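Local coordinates for glycosyl hydrolase family 2, TIM barrel domain protein (Parabacteroides merdae ATCC 43184, PDB 6DXU) that probably hydrolyses beta-glucuronides as a gut bacterial beta-glucuronidase of glycoside hydrolase family 2, at residues 520-528 / 641-649; 486-494 / 556-567. All coordinates share one frame; numbering follows the deposited sequence.

In the fold
The two contacts lie on the same side of the chain's centre and differ in burial and chemistry. Interaction 2 is wholly buried: loop 486-494 meets segment 556-567, which holds helix 557-560 and the start of helix 565-579, through aromatic rings, backbone carbonyls and two waters. Interaction 1, partly buried, ties barrel-domain loop 520-528 to segment 641-649, which enters an edge strand of another sheet, and depends more on charge and on an imidazole hydrogen-bonded at both nitrogens. The centres of interactions 1 and 2 lie about 16 Å apart. Probable hydrogen bonds of Tyr641 OH with Ser566 OG and of Arg522 N with Glu565 OE1 join them. Both touch bicine, through a guanidinium and an indole face.

Interaction 1: residues 520-528 / 641-649; sequences HARRHSEDA and YGHTWPVRW. With BCN (bicine), chain L.
His524 and Glu526 reach from a TIM barrel domain loop onto segment 641-649, where a type I turn (Gly642 to Trp645) leads into the edge strand 647-649 of a mixed beta sheet. Hydrogen bonds hold the imidazole at both nitrogens. ND1 of His524 donates almost straight, at 174°, to Tyr641 OH 2.6 Å away and in the ring plane; that hydroxyl also bonds to Ser566. On the other side NE2 of His524 pairs with Thr644 OG1 at 2.8 Å, and the two bonds together restrain rotation of the ring. CB of the adjacent Arg523 points away from segment 641-649, and NH1 of Arg523 donates to O4 of the bicine at 2.9 Å.

Aromatic packing supports this grip. CB of His524 sits 3.5 Å from the centroid of the Trp645 five-membered ring, over its face, while Trp645 CB in turn lies over the imidazole. Farther along, Glu526 CG rests over the face of the Trp649 indole, 3.3 Å from CE2, its carboxylate standing almost perpendicular to that ring.

The charged end bends back at chi2 (-66°) to meet Arg648 side-on in a nearly coplanar salt bridge. NH2 of Arg648 meets the syn lone pair of Glu526 OE1 at 2.8 Å, and Lys656 adds a second positive partner there. Glu526 OE2 takes NE of Arg648 at 2.9 Å and, on its anti side but 31° out of the carboxylate plane, the backbone N of Trp649 at 3.1 Å.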
loop_
_atom_site.group_PDB
_atom_site.type_symbol
_atom_site.label_atom_id
_atom_site.label_comp_id
_atom_site.label_asym_id
_atom_site.label_seq_id
_atom_site.Cartn_x
_atom_site.Cartn_y
_atom_site.Cartn_z
ATOM N N HIS D 520 -39.538 33.361 10.100
ATOM C CA HIS D 520 -39.461 32.971 11.504
ATOM C C HIS D 520 -40.874 32.688 11.978
ATOM O O HIS D 520 -41.670 33.620 12.143
ATOM C CB HIS D 520 -38.806 34.117 12.273
ATOM C CG HIS D 520 -38.391 33.789 13.679
ATOM N ND1 HIS D 520 -37.833 32.582 14.043
ATOM C CD2 HIS D 520 -38.394 34.553 14.801
ATOM C CE1 HIS D 520 -37.539 32.604 15.331
ATOM N NE2 HIS D 520 -37.882 33.785 15.818
ATOM N N ALA D 521 -41.209 31.405 12.133
ATOM C CA ALA D 521 -42.587 31.016 12.399
ATOM C C ALA D 521 -43.107 31.728 13.637
ATOM O O ALA D 521 -42.426 31.775 14.664
ATOM C CB ALA D 521 -42.707 29.505 12.591
ATOM N N ARG D 522 -44.309 32.292 13.523
ATOM C CA ARG D 522 -45.048 33.039 14.538
ATOM C C ARG D 522 -44.639 34.503 14.544
ATOM O O ARG D 522 -45.170 35.267 15.361
ATOM C CB ARG D 522 -44.904 32.463 15.961
ATOM C CG ARG D 522 -45.359 31.012 16.062
ATOM C CD ARG D 522 -45.098 30.376 17.433
ATOM N NE ARG D 522 -45.725 29.054 17.472
ATOM C CZ ARG D 522 -47.010 28.851 17.778
ATOM N NH1 ARG D 522 -47.804 29.871 18.092
ATOM N NH2 ARG D 522 -47.511 27.624 17.766
ATOM N N ARG D 523 -43.729 34.934 13.672
ATOM C CA ARG D 523 -43.438 36.358 13.556
ATOM C C ARG D 523 -44.282 36.971 12.451
ATOM O O ARG D 523 -44.321 36.451 11.329
ATOM C CB ARG D 523 -41.962 36.609 13.275
ATOM C CG ARG D 523 -41.619 38.084 13.119
ATOM C CD ARG D 523 -40.152 38.273 12.743
ATOM N NE ARG D 523 -39.249 38.063 13.878
ATOM C CZ ARG D 523 -37.936 37.893 13.767
ATOM N NH1 ARG D 523 -37.359 37.890 12.565
ATOM N NH2 ARG D 523 -37.190 37.713 14.856
ATOM N N HIS D 524 -44.956 38.073 12.768
ATOM C CA HIS D 524 -45.850 38.718 11.825
ATOM C C HIS D 524 -45.555 40.211 11.799
ATOM O O HIS D 524 -44.785 40.733 12.614
ATOM C CB HIS D 524 -47.312 38.410 12.171
ATOM C CG HIS D 524 -47.591 36.942 12.297
ATOM N ND1 HIS D 524 -47.894 36.144 11.214
ATOM C CD2 HIS D 524 -47.597 36.126 13.380
ATOM C CE1 HIS D 524 -48.082 34.901 11.625
ATOM N NE2 HIS D 524 -47.912 34.864 12.935
ATOM N N SER D 525 -46.157 40.904 10.833
ATOM C CA SER D 525 -45.867 42.320 10.651
ATOM C C SER D 525 -47.101 43.039 10.134
ATOM O O SER D 525 -47.813 42.522 9.271
ATOM C CB SER D 525 -44.704 42.540 9.676
ATOM O OG SER D 525 -44.405 43.923 9.514
ATOM N N GLU D 526 -47.368 44.212 10.707
ATOM C CA GLU D 526 -48.399 45.090 10.165
ATOM C C GLU D 526 -47.967 45.722 8.842
ATOM O O GLU D 526 -48.830 46.184 8.084
ATOM C CB GLU D 526 -48.782 46.168 11.189
ATOM C CG GLU D 526 -49.563 45.644 12.407
ATOM C CD GLU D 526 -50.950 45.110 12.076
ATOM O OE1 GLU D 526 -51.399 45.208 10.910
ATOM O OE2 GLU D 526 -51.604 44.577 12.995
ATOM N N ASP D 527 -46.652 45.823 8.586
ATOM C CA ASP D 527 -46.126 46.282 7.292
ATOM C C ASP D 527 -44.925 45.426 6.878
ATOM O O ASP D 527 -43.780 45.723 7.245
ATOM C CB ASP D 527 -45.751 47.758 7.348
ATOM C CG ASP D 527 -45.326 48.305 5.992
ATOM O OD1 ASP D 527 -45.343 47.548 4.987
ATOM O OD2 ASP D 527 -44.968 49.502 5.936
ATOM N N ALA D 528 -45.180 44.406 6.056
ATOM C CA ALA D 528 -44.114 43.494 5.644
ATOM C C ALA D 528 -43.056 44.177 4.790
ATOM O O ALA D 528 -41.933 43.667 4.684
ATOM C CB ALA D 528 -44.706 42.319 4.863
ATOM N N TYR D 641 -55.554 34.412 7.617
ATOM C CA TYR D 641 -54.160 34.628 7.985
ATOM C C TYR D 641 -54.091 35.167 9.406
ATOM O O TYR D 641 -54.819 36.100 9.764
ATOM C CB TYR D 641 -53.461 35.590 7.010
ATOM C CG TYR D 641 -52.057 35.960 7.454
ATOM C CD1 TYR D 641 -50.956 35.163 7.121
ATOM C CD2 TYR D 641 -51.830 37.096 8.224
ATOM C CE1 TYR D 641 -49.679 35.498 7.547
ATOM C CE2 TYR D 641 -50.557 37.431 8.652
ATOM C CZ TYR D 641 -49.486 36.632 8.307
ATOM O OH TYR D 641 -48.227 36.982 8.733
ATOM N N GLY D 642 -53.212 34.572 10.215
ATOM C CA GLY D 642 -52.946 35.087 11.548
ATOM C C GLY D 642 -53.309 34.140 12.673
ATOM O O GLY D 642 -53.565 34.578 13.797
ATOM N N HIS D 643 -53.326 32.832 12.401
ATOM C CA HIS D 643 -53.580 31.882 13.481
ATOM C C HIS D 643 -52.537 31.981 14.591
ATOM O O HIS D 643 -52.874 31.792 15.767
ATOM C CB HIS D 643 -53.625 30.460 12.927
ATOM C CG HIS D 643 -54.949 30.085 12.343
ATOM N ND1 HIS D 643 -55.712 29.049 12.834
ATOM C CD2 HIS D 643 -55.661 30.626 11.325
ATOM C CE1 HIS D 643 -56.828 28.952 12.132
ATOM N NE2 HIS D 643 -56.820 29.896 11.208
ATOM N N THR D 644 -51.278 32.296 14.255
ATOM C CA THR D 644 -50.210 32.425 15.244
ATOM C C THR D 644 -49.839 33.881 15.491
ATOM O O THR D 644 -48.703 34.183 15.847
ATOM C CB THR D 644 -48.951 31.652 14.824
ATOM O OG1 THR D 644 -48.457 32.158 13.568
ATOM C CG2 THR D 644 -49.255 30.162 14.697
ATOM N N TRP D 645 -50.787 34.797 15.286
ATOM C CA TRP D 645 -50.563 36.234 15.436
ATOM C C TRP D 645 -51.496 36.717 16.538
ATOM O O TRP D 645 -52.635 37.122 16.257
ATOM C CB TRP D 645 -50.836 36.961 14.123
ATOM C CG TRP D 645 -50.385 38.388 14.105
ATOM C CD1 TRP D 645 -49.683 39.031 15.066
ATOM C CD2 TRP D 645 -50.599 39.339 13.049
ATOM N NE1 TRP D 645 -49.427 40.329 14.673
ATOM C CE2 TRP D 645 -49.983 40.541 13.440
ATOM C CE3 TRP D 645 -51.235 39.279 11.802
ATOM C CZ2 TRP D 645 -49.989 41.685 12.638
ATOM C CZ3 TRP D 645 -51.249 40.418 11.009
ATOM C CH2 TRP D 645 -50.628 41.609 11.436
ATOM N N PRO D 646 -51.065 36.687 17.803
ATOM C CA PRO D 646 -52.014 36.943 18.901
ATOM C C PRO D 646 -52.377 38.411 19.093
ATOM O O PRO D 646 -53.498 38.727 19.526
ATOM C CB PRO D 646 -51.278 36.390 20.129
ATOM C CG PRO D 646 -49.842 36.485 19.787
ATOM C CD PRO D 646 -49.765 36.197 18.299
ATOM N N VAL D 647 -51.462 39.322 18.769
ATOM C CA VAL D 647 -51.658 40.745 19.032
ATOM C C VAL D 647 -51.337 41.547 17.774
ATOM O O VAL D 647 -50.172 41.622 17.357
ATOM C CB VAL D 647 -50.815 41.246 20.213
ATOM C CG1 VAL D 647 -51.297 42.635 20.619
ATOM C CG2 VAL D 647 -50.911 40.285 21.398
ATOM N N ARG D 648 -52.363 42.155 17.181
ATOM C CA ARG D 648 -52.196 43.153 16.133
ATOM C C ARG D 648 -52.064 44.552 16.742
ATOM O O ARG D 648 -52.244 44.753 17.949
ATOM C CB ARG D 648 -53.367 43.096 15.162
ATOM C CG ARG D 648 -53.398 41.826 14.329
ATOM C CD ARG D 648 -54.372 41.973 13.150
ATOM N NE ARG D 648 -53.789 42.822 12.117
ATOM C CZ ARG D 648 -54.221 42.886 10.861
ATOM N NH1 ARG D 648 -55.252 42.148 10.475
ATOM N NH2 ARG D 648 -53.604 43.681 9.992
ATOM N N TRP D 649 -51.735 45.533 15.902
ATOM C CA TRP D 649 -51.527 46.869 16.442
ATOM C C TRP D 649 -51.774 47.937 15.381
ATOM O O TRP D 649 -51.820 47.665 14.178
ATOM C CB TRP D 649 -50.122 47.023 17.050
ATOM C CG TRP D 649 -48.988 46.983 16.071
ATOM C CD1 TRP D 649 -48.444 48.042 15.409
ATOM C CD2 TRP D 649 -48.234 45.828 15.667
ATOM N NE1 TRP D 649 -47.412 47.623 14.604
ATOM C CE2 TRP D 649 -47.258 46.269 14.745
ATOM C CE3 TRP D 649 -48.292 44.469 15.993
ATOM C CZ2 TRP D 649 -46.348 45.394 14.137
ATOM C CZ3 TRP D 649 -47.378 43.598 15.394
ATOM C CH2 TRP D 649 -46.428 44.065 14.469
HETATM N N1 BCN L . -32.186 38.600 10.438
HETATM C C1 BCN L . -31.519 39.881 10.574
HETATM C C2 BCN L . -31.476 40.264 12.051
HETATM O O21 BCN L . -32.179 39.626 12.876
HETATM O O22 BCN L . -30.743 41.215 12.439
HETATM C C3 BCN L . -33.481 38.827 9.806
HETATM C C4 BCN L . -34.502 39.373 10.808
HETATM O O4 BCN L . -34.572 38.532 11.928
HETATM C C5 BCN L . -31.392 37.755 9.547
HETATM C C6 BCN L . -30.506 36.806 10.354
HETATM O O6 BCN L . -31.040 36.678 11.645
#

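Interaction 2: residues 486-494 / 556-567; sequences AGWYRGVFT and RASRDGDWSESY. With BCN (bicine), chain L.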
loop_
_atom_site.group_PDB
_atom_site.type_symbol
_atom_site.label_atom_id
_atom_site.label_comp_id
_atom_site.label_asym_id
_atom_site.label_seq_id
_atom_site.Cartn_x
_atom_site.Cartn_y
_atom_site.Cartn_z
ATOM N N ALA D 486 -36.567 35.575 -6.830
ATOM C CA ALA D 486 -37.126 36.918 -6.930
ATOM C C ALA D 486 -37.789 37.329 -5.620
ATOM O O ALA D 486 -38.644 36.611 -5.087
ATOM C CB ALA D 486 -38.144 36.985 -8.069
ATOM N N GLY D 487 -37.422 38.509 -5.123
ATOM C CA GLY D 487 -37.956 38.983 -3.868
ATOM C C GLY D 487 -37.265 38.422 -2.653
ATOM O O GLY D 487 -37.688 38.713 -1.525
ATOM N N TRP D 488 -36.238 37.598 -2.829
ATOM C CA TRP D 488 -35.503 37.183 -1.643
ATOM C C TRP D 488 -34.032 37.532 -1.777
ATOM O O TRP D 488 -33.620 38.604 -1.325
ATOM C CB TRP D 488 -35.697 35.698 -1.344
ATOM C CG TRP D 488 -35.162 35.379 0.031
ATOM C CD1 TRP D 488 -34.047 34.638 0.343
ATOM C CD2 TRP D 488 -35.678 35.870 1.271
ATOM N NE1 TRP D 488 -33.870 34.611 1.713
ATOM C CE2 TRP D 488 -34.855 35.364 2.302
ATOM C CE3 TRP D 488 -36.774 36.677 1.612
ATOM C CZ2 TRP D 488 -35.093 35.642 3.654
ATOM C CZ3 TRP D 488 -37.011 36.949 2.956
ATOM C CH2 TRP D 488 -36.175 36.436 3.956
ATOM N N TYR D 489 -33.233 36.672 -2.422
ATOM C CA TYR D 489 -31.805 36.959 -2.515
ATOM C C TYR D 489 -31.505 38.094 -3.482
ATOM O O TYR D 489 -30.418 38.673 -3.409
ATOM C CB TYR D 489 -31.018 35.705 -2.925
ATOM C CG TYR D 489 -30.965 34.651 -1.840
ATOM C CD1 TYR D 489 -31.432 33.367 -2.073
ATOM C CD2 TYR D 489 -30.478 34.955 -0.567
ATOM C CE1 TYR D 489 -31.400 32.412 -1.085
ATOM C CE2 TYR D 489 -30.444 34.002 0.433
ATOM C CZ TYR D 489 -30.900 32.729 0.165
ATOM O OH TYR D 489 -30.868 31.762 1.149
ATOM N N ARG D 490 -32.442 38.432 -4.366
ATOM C CA ARG D 490 -32.226 39.521 -5.304
ATOM C C ARG D 490 -33.563 40.030 -5.825
ATOM O O ARG D 490 -34.516 39.263 -6.008
ATOM C CB ARG D 490 -31.336 39.063 -6.469
ATOM C CG ARG D 490 -30.925 40.162 -7.430
ATOM C CD ARG D 490 -29.797 39.684 -8.346
ATOM N NE ARG D 490 -28.603 39.311 -7.588
ATOM C CZ ARG D 490 -27.644 40.165 -7.235
ATOM N NH1 ARG D 490 -27.741 41.446 -7.571
ATOM N NH2 ARG D 490 -26.590 39.742 -6.546
ATOM N N GLY D 491 -33.619 41.337 -6.060
ATOM C CA GLY D 491 -34.755 41.952 -6.715
ATOM C C GLY D 491 -36.063 41.913 -5.942
ATOM O O GLY D 491 -36.115 41.720 -4.723
ATOM N N VAL D 492 -37.144 42.053 -6.699
ATOM C CA VAL D 492 -38.487 42.120 -6.140
ATOM C C VAL D 492 -39.291 40.963 -6.701
ATOM O O VAL D 492 -39.057 40.514 -7.829
ATOM C CB VAL D 492 -39.146 43.474 -6.468
ATOM C CG1 VAL D 492 -38.330 44.606 -5.852
ATOM C CG2 VAL D 492 -39.268 43.658 -7.990
ATOM N N PHE D 493 -40.236 40.458 -5.906
ATOM C CA PHE D 493 -40.896 39.257 -6.388
ATOM C C PHE D 493 -41.856 39.540 -7.539
ATOM O O PHE D 493 -42.231 38.598 -8.244
ATOM C CB PHE D 493 -41.584 38.483 -5.241
ATOM C CG PHE D 493 -42.654 39.243 -4.470
ATOM C CD1 PHE D 493 -42.478 39.509 -3.112
ATOM C CD2 PHE D 493 -43.866 39.588 -5.058
ATOM C CE1 PHE D 493 -43.467 40.156 -2.370
ATOM C CE2 PHE D 493 -44.857 40.234 -4.325
ATOM C CZ PHE D 493 -44.650 40.520 -2.969
ATOM N N THR D 494 -42.229 40.802 -7.784
ATOM C CA THR D 494 -43.047 41.082 -8.964
ATOM C C THR D 494 -42.281 40.900 -10.273
ATOM O O THR D 494 -42.907 40.915 -11.337
ATOM C CB THR D 494 -43.619 42.505 -8.892
ATOM O OG1 THR D 494 -42.558 43.424 -8.616
ATOM C CG2 THR D 494 -44.664 42.607 -7.799
ATOM N N ARG D 556 -31.709 43.966 -0.438
ATOM C CA ARG D 556 -32.406 42.728 -0.770
ATOM C C ARG D 556 -33.182 42.246 0.454
ATOM O O ARG D 556 -32.735 42.417 1.593
ATOM C CB ARG D 556 -31.419 41.651 -1.243
ATOM C CG ARG D 556 -30.295 41.339 -0.254
ATOM C CD ARG D 556 -29.174 40.531 -0.922
ATOM N NE ARG D 556 -28.206 40.010 0.044
ATOM C CZ ARG D 556 -27.210 40.721 0.565
ATOM N NH1 ARG D 556 -27.047 41.994 0.222
ATOM N NH2 ARG D 556 -26.373 40.162 1.430
ATOM N N ALA D 557 -34.337 41.624 0.199
ATOM C CA ALA D 557 -35.207 41.183 1.286
ATOM C C ALA D 557 -34.502 40.195 2.207
ATOM O O ALA D 557 -34.715 40.221 3.424
ATOM C CB ALA D 557 -36.487 40.564 0.723
ATOM N N SER D 558 -33.656 39.318 1.652
ATOM C CA SER D 558 -32.986 38.331 2.494
ATOM C C SER D 558 -32.152 39.002 3.577
ATOM O O SER D 558 -32.030 38.471 4.686
ATOM C CB SER D 558 -32.092 37.416 1.649
ATOM O OG SER D 558 -31.049 38.151 1.044
ATOM N N ARG D 559 -31.585 40.170 3.275
ATOM C CA ARG D 559 -30.751 40.895 4.225
ATOM C C ARG D 559 -31.529 41.932 5.026
ATOM O O ARG D 559 -31.276 42.099 6.221
ATOM C CB ARG D 559 -29.598 41.591 3.505
ATOM C CG ARG D 559 -28.567 42.175 4.464
ATOM C CD ARG D 559 -27.630 43.130 3.761
ATOM N NE ARG D 559 -28.341 44.290 3.232
ATOM C CZ ARG D 559 -27.753 45.269 2.555
ATOM N NH1 ARG D 559 -26.442 45.230 2.326
ATOM N NH2 ARG D 559 -28.475 46.285 2.109
ATOM N N ASP D 560 -32.460 42.640 4.391
ATOM C CA ASP D 560 -33.112 43.788 5.004
ATOM C C ASP D 560 -34.529 43.504 5.464
ATOM O O ASP D 560 -35.081 44.298 6.236
ATOM C CB ASP D 560 -33.136 44.960 4.009
ATOM C CG ASP D 560 -31.763 45.261 3.450
ATOM O OD1 ASP D 560 -30.782 45.005 4.173
ATOM O OD2 ASP D 560 -31.663 45.734 2.296
ATOM N N GLY D 561 -35.116 42.389 5.031
ATOM C CA GLY D 561 -36.493 42.090 5.386
ATOM C C GLY D 561 -36.640 41.726 6.851
ATOM O O GLY D 561 -35.661 41.470 7.564
ATOM N N ASP D 562 -37.878 41.767 7.351
ATOM C CA ASP D 562 -38.049 41.401 8.759
ATOM C C ASP D 562 -38.106 39.899 9.010
ATOM O O ASP D 562 -38.167 39.492 10.183
ATOM C CB ASP D 562 -39.294 42.030 9.391
ATOM C CG ASP D 562 -40.599 41.580 8.756
ATOM O OD1 ASP D 562 -40.622 40.766 7.802
ATOM O OD2 ASP D 562 -41.647 42.112 9.202
ATOM N N TRP D 563 -38.179 39.085 7.948
ATOM C CA TRP D 563 -38.301 37.622 8.066
ATOM C C TRP D 563 -39.609 37.209 8.730
ATOM O O TRP D 563 -39.689 36.186 9.435
ATOM C CB TRP D 563 -37.108 36.983 8.781
ATOM C CG TRP D 563 -35.847 36.989 7.944
ATOM C CD1 TRP D 563 -35.388 38.002 7.132
ATOM C CD2 TRP D 563 -34.878 35.938 7.857
ATOM N NE1 TRP D 563 -34.196 37.627 6.540
ATOM C CE2 TRP D 563 -33.863 36.369 6.977
ATOM C CE3 TRP D 563 -34.771 34.672 8.443
ATOM C CZ2 TRP D 563 -32.757 35.566 6.660
ATOM C CZ3 TRP D 563 -33.683 33.880 8.129
ATOM C CH2 TRP D 563 -32.684 34.331 7.250
ATOM N N SER D 564 -40.628 38.034 8.558
ATOM C CA SER D 564 -41.935 37.686 9.069
ATOM C C SER D 564 -42.630 36.735 8.111
ATOM O O SER D 564 -42.319 36.672 6.920
ATOM C CB SER D 564 -42.791 38.935 9.265
ATOM O OG SER D 564 -43.130 39.492 8.010
ATOM N N GLU D 565 -43.585 35.984 8.654
ATOM C CA GLU D 565 -44.460 35.203 7.795
ATOM C C GLU D 565 -45.260 36.097 6.858
ATOM O O GLU D 565 -45.680 35.649 5.791
ATOM C CB GLU D 565 -45.406 34.364 8.636
ATOM C CG GLU D 565 -44.716 33.465 9.615
ATOM C CD GLU D 565 -45.600 32.301 9.992
ATOM O OE1 GLU D 565 -45.741 31.987 11.196
ATOM O OE2 GLU D 565 -46.172 31.703 9.071
ATOM N N SER D 566 -45.494 37.353 7.255
ATOM C CA SER D 566 -46.356 38.239 6.479
ATOM C C SER D 566 -45.766 38.530 5.109
ATOM O O SER D 566 -46.499 38.604 4.114
ATOM C CB SER D 566 -46.595 39.536 7.259
ATOM O OG SER D 566 -46.935 39.245 8.615
ATOM N N TYR D 567 -44.446 38.693 5.034
ATOM C CA TYR D 567 -43.801 38.937 3.749
ATOM C C TYR D 567 -43.838 37.694 2.863
ATOM O O TYR D 567 -44.190 37.778 1.680
ATOM C CB TYR D 567 -42.361 39.399 3.962
ATOM C CG TYR D 567 -41.614 39.612 2.663
ATOM C CD1 TYR D 567 -41.878 40.717 1.866
ATOM C CD2 TYR D 567 -40.668 38.691 2.217
ATOM C CE1 TYR D 567 -41.209 40.918 0.670
ATOM C CE2 TYR D 567 -39.993 38.880 1.012
ATOM C CZ TYR D 567 -40.278 39.999 0.242
ATOM O OH TYR D 567 -39.630 40.206 -0.958
HETATM N N1 BCN L . -32.186 38.600 10.438
HETATM C C1 BCN L . -31.519 39.881 10.574
HETATM C C2 BCN L . -31.476 40.264 12.051
HETATM O O21 BCN L . -32.179 39.626 12.876
HETATM O O22 BCN L . -30.743 41.215 12.439
HETATM C C3 BCN L . -33.481 38.827 9.806
HETATM C C4 BCN L . -34.502 39.373 10.808
HETATM O O4 BCN L . -34.572 38.532 11.928
HETATM C C5 BCN L . -31.392 37.755 9.547
HETATM C C6 BCN L . -30.506 36.806 10.354
HETATM O O6 BCN L . -31.040 36.678 11.645
HETATM O O HOH W 1 -34.551 41.011 -2.552
HETATM O O HOH W 2 -40.021 41.967 -3.296
#
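Behind the bicine pocket, the loop that follows strand 479-481 packs against the short helix 557-560 and the start of helix 565-579, with Trp488 and Trp563 at the centre. BCN C3 lies over one face of the Trp563 indole, 3.4 Å from CD1, and Trp488 approaches the opposite face, its CZ2 3.6 Å from Trp563 CE2. The two side chains cross at about a right angle, with ring planes 56° apart. NE1 of Trp563 donates in its ring plane to Ser558 O, which holds the indole's rotation. An Asx turn follows, in which Asp562 OD1 accepts from Ser564 N, and Ser564 is the N-cap of helix 565-579.

Trp488 carries CG anti to its own N (chi1 -168°), which swings the indole back over the helix although its CB points away. Ser558 CB then sits over the five-membered ring, 3.3 Å from Trp488 NE1, and CE3 of Trp488, at the ring's edge, meets Tyr567 CE2. Ser558 N donates to Trp488 O at 3.1 Å, from above the carbonyl plane. Water 1 bridges that same oxygen, Gly491 O and Ala557 N.

Tyr567 closes the far end. Its OH donates to Gly487 O at 2.5 Å, in the carbonyl plane and on a lone pair. Water 2 donates to that hydroxyl and accepts from Phe493 N, while Phe493 CD1 comes to 3.6 Å from Tyr567 OH.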